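Local coordinates for protein sulfate transporter 4.1, chloroplastic (Arabidopsis thaliana, PDB 7LHV) that cotransports sulfate with protons across the membrane as a secondary active SLC26-family transporter, and may take part in regulating sulfate assimilation, at residues 152-157 with 341-346; 145-150 with 346-351. All coordinates share one frame; numbering follows the deposited sequence.

Contact 1 (152-157 with 341-346). With SO4 (sulfate ion), chain D.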
loop_
_atom_site.group_PDB
_atom_site.type_symbol
_atom_site.label_atom_id
_atom_site.label_comp_id
_atom_site.label_asym_id
_atom_site.label_seq_id
_atom_site.Cartn_x
_atom_site.Cartn_y
_atom_site.Cartn_z
ATOM N N VAL A 152 -19.168 19.223 -10.418
ATOM C CA VAL A 152 -18.715 19.624 -9.094
ATOM C C VAL A 152 -17.394 20.364 -9.253
ATOM O O VAL A 152 -16.740 20.299 -10.295
ATOM C CB VAL A 152 -18.559 18.430 -8.129
ATOM C CG1 VAL A 152 -19.872 17.690 -7.990
ATOM C CG2 VAL A 152 -17.475 17.500 -8.609
ATOM N N ALA A 153 -17.017 21.096 -8.204
ATOM C CA ALA A 153 -15.824 21.931 -8.283
ATOM C C ALA A 153 -14.561 21.094 -8.450
ATOM O O ALA A 153 -13.703 21.414 -9.279
ATOM C CB ALA A 153 -15.723 22.813 -7.040
ATOM N N LEU A 154 -14.436 20.009 -7.685
ATOM C CA LEU A 154 -13.194 19.243 -7.685
ATOM C C LEU A 154 -12.995 18.497 -8.999
ATOM O O LEU A 154 -11.897 18.505 -9.569
ATOM C CB LEU A 154 -13.181 18.273 -6.506
ATOM C CG LEU A 154 -11.869 17.524 -6.279
ATOM C CD1 LEU A 154 -10.738 18.507 -6.083
ATOM C CD2 LEU A 154 -11.989 16.603 -5.082
ATOM N N VAL A 155 -14.040 17.833 -9.492
ATOM C CA VAL A 155 -13.919 17.098 -10.745
ATOM C C VAL A 155 -13.678 18.058 -11.902
ATOM O O VAL A 155 -12.910 17.759 -12.822
ATOM C CB VAL A 155 -15.159 16.219 -10.973
ATOM C CG1 VAL A 155 -15.231 15.751 -12.408
ATOM C CG2 VAL A 155 -15.130 15.030 -10.037
ATOM N N SER A 156 -14.318 19.229 -11.872
ATOM C CA SER A 156 -14.056 20.236 -12.895
ATOM C C SER A 156 -12.609 20.707 -12.846
ATOM O O SER A 156 -11.975 20.898 -13.889
ATOM C CB SER A 156 -15.010 21.416 -12.729
ATOM O OG SER A 156 -16.350 21.027 -12.978
ATOM N N LEU A 157 -12.067 20.897 -11.641
ATOM C CA LEU A 157 -10.667 21.286 -11.515
ATOM C C LEU A 157 -9.737 20.213 -12.067
ATOM O O LEU A 157 -8.763 20.523 -12.759
ATOM C CB LEU A 157 -10.333 21.575 -10.054
ATOM C CG LEU A 157 -8.853 21.770 -9.742
ATOM C CD1 LEU A 157 -8.335 23.053 -10.360
ATOM C CD2 LEU A 157 -8.637 21.770 -8.244
ATOM N N THR A 341 -12.185 8.844 -10.668
ATOM C CA THR A 341 -12.922 7.691 -10.168
ATOM C C THR A 341 -12.700 7.517 -8.675
ATOM O O THR A 341 -13.652 7.269 -7.925
ATOM C CB THR A 341 -12.506 6.428 -10.919
ATOM O OG1 THR A 341 -12.797 6.584 -12.313
ATOM C CG2 THR A 341 -13.254 5.222 -10.383
ATOM N N GLY A 342 -11.458 7.689 -8.219
ATOM C CA GLY A 342 -11.195 7.601 -6.795
ATOM C C GLY A 342 -12.039 8.578 -6.005
ATOM O O GLY A 342 -12.603 8.227 -4.966
ATOM N N VAL A 343 -12.182 9.802 -6.519
ATOM C CA VAL A 343 -13.044 10.786 -5.873
ATOM C C VAL A 343 -14.450 10.225 -5.720
ATOM O O VAL A 343 -15.039 10.265 -4.631
ATOM C CB VAL A 343 -13.042 12.101 -6.670
ATOM C CG1 VAL A 343 -14.175 12.998 -6.215
ATOM C CG2 VAL A 343 -11.706 12.806 -6.522
ATOM N N ALA A 344 -14.988 9.644 -6.794
ATOM C CA ALA A 344 -16.328 9.079 -6.723
ATOM C C ALA A 344 -16.409 7.966 -5.693
ATOM O O ALA A 344 -17.453 7.785 -5.059
ATOM C CB ALA A 344 -16.755 8.562 -8.093
ATOM N N ILE A 345 -15.327 7.207 -5.513
ATOM C CA ILE A 345 -15.331 6.165 -4.494
ATOM C C ILE A 345 -15.301 6.783 -3.104
ATOM O O ILE A 345 -15.938 6.280 -2.171
ATOM C CB ILE A 345 -14.160 5.193 -4.717
ATOM C CG1 ILE A 345 -14.344 4.440 -6.032
ATOM C CG2 ILE A 345 -14.047 4.214 -3.569
ATOM C CD1 ILE A 345 -13.143 3.634 -6.438
ATOM N N LEU A 346 -14.580 7.890 -2.945
ATOM C CA LEU A 346 -14.336 8.428 -1.613
ATOM C C LEU A 346 -15.376 9.456 -1.194
ATOM O O LEU A 346 -15.765 9.494 -0.021
ATOM C CB LEU A 346 -12.938 9.046 -1.551
ATOM C CG LEU A 346 -11.778 8.054 -1.614
ATOM C CD1 LEU A 346 -10.456 8.791 -1.681
ATOM C CD2 LEU A 346 -11.808 7.114 -0.426
HETATM S S SO4 D . -19.779 20.832 -4.780
HETATM O O1 SO4 D . -19.915 21.731 -3.639
HETATM O O2 SO4 D . -19.968 19.458 -4.336
HETATM O O3 SO4 D . -18.445 20.974 -5.348
HETATM O O4 SO4 D . -20.777 21.168 -5.790
#
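With chi1 at -173°, Leu154 extends its CG away from the backbone N and carries CD2 toward helix 330-358. Val343 answers with a forked tip: chi1 of 166° places CG1 anti to the backbone N and CG2 anti to the carbonyl carbon; CG2 meets Leu154 and CG1 meets Val155. Leu154 CD2 meets Val343 CG2 at 4.1 Å, the two side chains meeting at a slant. The other branch, Val343 CG1, lies 4.4 Å from Val155 CG2, a looser touch. Val343 thus sits against two successive residues of the first turn of helix 153-166, close to where the strand 149-150 ends.

That helix start also holds the sulfate. Val152 is the N-cap residue, and the next backbone N-H, that of Ala153, points almost straight at the ion, with N to O3 of the sulfate 3.2 Å and an N-H...O angle of 171°. Phe391 N and Ser392 OG, at the start of helix 391-399, bind the same ion. The ion therefore lies between two helix N-termini, each preceded by a short strand, an arrangement characteristic of the substrate site of SLC26 transporters. Within the turn, Val152 O accepts from both Ser156 N (3.1 Å) and Ser156 OG (2.8 Å), from opposite faces of its carbonyl plane; Tyr385 OH binds the same hydroxyl.

Across the segments the joint is wholly apolar and light, whereas the sulfate is met by backbone and hydroxyl groups, its charge probably eased by the positive ends of the helix dipoles.

Contact 2 (145-150 with 346-351)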
loop_
_atom_site.group_PDB
_atom_site.type_symbol
_atom_site.label_atom_id
_atom_site.label_comp_id
_atom_site.label_asym_id
_atom_site.label_seq_id
_atom_site.Cartn_x
_atom_site.Cartn_y
_atom_site.Cartn_z
ATOM N N ARG A 145 -31.384 8.132 -3.161
ATOM C CA ARG A 145 -32.624 8.840 -3.441
ATOM C C ARG A 145 -32.528 10.341 -3.207
ATOM O O ARG A 145 -33.455 11.067 -3.577
ATOM C CB ARG A 145 -33.764 8.264 -2.592
ATOM C CG ARG A 145 -34.017 6.789 -2.832
ATOM C CD ARG A 145 -35.050 6.240 -1.868
ATOM N NE ARG A 145 -35.133 4.787 -1.936
ATOM C CZ ARG A 145 -35.840 4.039 -1.099
ATOM N NH1 ARG A 145 -36.543 4.577 -0.117
ATOM N NH2 ARG A 145 -35.838 2.718 -1.251
ATOM N N GLN A 146 -31.440 10.824 -2.609
ATOM C CA GLN A 146 -31.242 12.250 -2.405
ATOM C C GLN A 146 -29.996 12.801 -3.078
ATOM O O GLN A 146 -29.817 14.023 -3.090
ATOM C CB GLN A 146 -31.173 12.589 -0.906
ATOM C CG GLN A 146 -32.494 12.515 -0.149
ATOM C CD GLN A 146 -33.013 11.106 0.006
ATOM O OE1 GLN A 146 -34.102 10.778 -0.460
ATOM N NE2 GLN A 146 -32.234 10.260 0.668
ATOM N N LEU A 147 -29.132 11.952 -3.624
ATOM C CA LEU A 147 -27.903 12.431 -4.240
ATOM C C LEU A 147 -28.203 13.194 -5.522
ATOM O O LEU A 147 -29.039 12.783 -6.329
ATOM C CB LEU A 147 -26.963 11.264 -4.533
ATOM C CG LEU A 147 -25.554 11.647 -4.977
ATOM C CD1 LEU A 147 -24.737 12.102 -3.795
ATOM C CD2 LEU A 147 -24.877 10.487 -5.669
ATOM N N ALA A 148 -27.508 14.312 -5.708
ATOM C CA ALA A 148 -27.646 15.145 -6.894
ATOM C C ALA A 148 -26.410 14.984 -7.765
ATOM O O ALA A 148 -25.284 15.156 -7.290
ATOM C CB ALA A 148 -27.846 16.611 -6.514
ATOM N N ILE A 149 -26.626 14.671 -9.041
ATOM C CA ILE A 149 -25.562 14.318 -9.974
ATOM C C ILE A 149 -25.362 15.467 -10.947
ATOM O O ILE A 149 -26.331 15.998 -11.501
ATOM C CB ILE A 149 -25.889 13.011 -10.715
ATOM C CG1 ILE A 149 -25.680 11.830 -9.777
ATOM C CG2 ILE A 149 -25.026 12.854 -11.948
ATOM C CD1 ILE A 149 -24.297 11.783 -9.198
ATOM N N GLY A 150 -24.107 15.859 -11.149
ATOM C CA GLY A 150 -23.781 16.933 -12.051
ATOM C C GLY A 150 -22.351 17.397 -11.882
ATOM O O GLY A 150 -21.538 16.741 -11.225
ATOM N N LEU A 346 -14.580 7.890 -2.945
ATOM C CA LEU A 346 -14.336 8.428 -1.613
ATOM C C LEU A 346 -15.376 9.456 -1.194
ATOM O O LEU A 346 -15.765 9.494 -0.021
ATOM C CB LEU A 346 -12.938 9.046 -1.551
ATOM C CG LEU A 346 -11.778 8.054 -1.614
ATOM C CD1 LEU A 346 -10.456 8.791 -1.681
ATOM C CD2 LEU A 346 -11.808 7.114 -0.426
ATOM N N GLU A 347 -15.838 10.293 -2.121
ATOM C CA GLU A 347 -16.748 11.384 -1.788
ATOM C C GLU A 347 -18.198 11.066 -2.135
ATOM O O GLU A 347 -19.066 11.105 -1.259
ATOM C CB GLU A 347 -16.297 12.668 -2.491
ATOM C CG GLU A 347 -14.976 13.205 -1.980
ATOM C CD GLU A 347 -14.543 14.462 -2.703
ATOM O OE1 GLU A 347 -15.212 14.845 -3.685
ATOM O OE2 GLU A 347 -13.535 15.068 -2.287
ATOM N N SER A 348 -18.479 10.752 -3.402
ATOM C CA SER A 348 -19.863 10.553 -3.827
ATOM C C SER A 348 -20.507 9.375 -3.110
ATOM O O SER A 348 -21.656 9.463 -2.656
ATOM C CB SER A 348 -19.920 10.352 -5.339
ATOM O OG SER A 348 -21.180 9.840 -5.733
ATOM N N VAL A 349 -19.783 8.261 -2.995
ATOM C CA VAL A 349 -20.323 7.100 -2.297
ATOM C C VAL A 349 -20.509 7.409 -0.818
ATOM O O VAL A 349 -21.473 6.954 -0.192
ATOM C CB VAL A 349 -19.419 5.878 -2.522
ATOM C CG1 VAL A 349 -19.849 4.728 -1.639
ATOM C CG2 VAL A 349 -19.461 5.463 -3.978
ATOM N N GLY A 350 -19.597 8.186 -0.234
ATOM C CA GLY A 350 -19.767 8.589 1.153
ATOM C C GLY A 350 -21.010 9.429 1.366
ATOM O O GLY A 350 -21.741 9.235 2.342
ATOM N N ILE A 351 -21.271 10.368 0.454
ATOM C CA ILE A 351 -22.483 11.178 0.541
ATOM C C ILE A 351 -23.718 10.299 0.418
ATOM O O ILE A 351 -24.690 10.458 1.165
ATOM C CB ILE A 351 -22.472 12.281 -0.533
ATOM C CG1 ILE A 351 -21.264 13.198 -0.356
ATOM C CG2 ILE A 351 -23.747 13.091 -0.468
ATOM C CD1 ILE A 351 -21.017 14.096 -1.538
#
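Leu147 meets Ile351 and Ser348 with the two branches of its tip. Its CB points toward helix 330-358; chi1 of -171° puts CG on the far side of CB from the backbone N, beside the carbonyl carbon, and the fork reaches across to the helix. CD1 packs against Ile351, 3.6 Å from CG2 and 4.0 Å from CB, touching the branch point as well as the methyl; the two side chains cross at about a right angle. CD2 turns to the preceding turn of the helix and lies 3.8 Å from Ser348 OG, a van der Waals contact between a methyl and a hydroxyl. The leucine thus lies over two residues three apart on one helical face. It belongs to the extended chain that leads into strand 149-150, which pairs antiparallel with strand 388-389; in the SLC26 fold these short strands precede the two helices that meet at the substrate site. Ile351 is held in the helix by its N-H to Glu347 O, 2.9 Å. Ser394 of helix 391-399 and Glu368 of helix 365-381 also touch the leucine side chain, and the next backbone N, of Ala148, is hydrogen-bonded to Ser394 OG. Leu372, also on helix 365-381, packs on Ser348 and Ile149.

How the contacts relate
Both contacts lie in the interior of the membrane domain and use helix 330-358, sharing Leu346, while strand 149-150 runs directly into helix 153-166. Contact 1 joins two helices, one of which meets the sulfate with its first turn; contact 2 sets the chain entering the strand against the next part of helix 330-358. The centres of the two contacts are about 11 Å apart. One is methyl against methyl throughout, the other adds a serine hydroxyl. A wide pi-type turn lies where they meet, with a probable hydrogen bond from Val349 N to Ala344 O (3.1 Å). Leu154 CD2 also lies 3.5 Å from Glu347 OE2, a packing approach from contact 1 to the second segment of contact 2. Leu346, meanwhile, touches a bound sphingosine phosphate lipid.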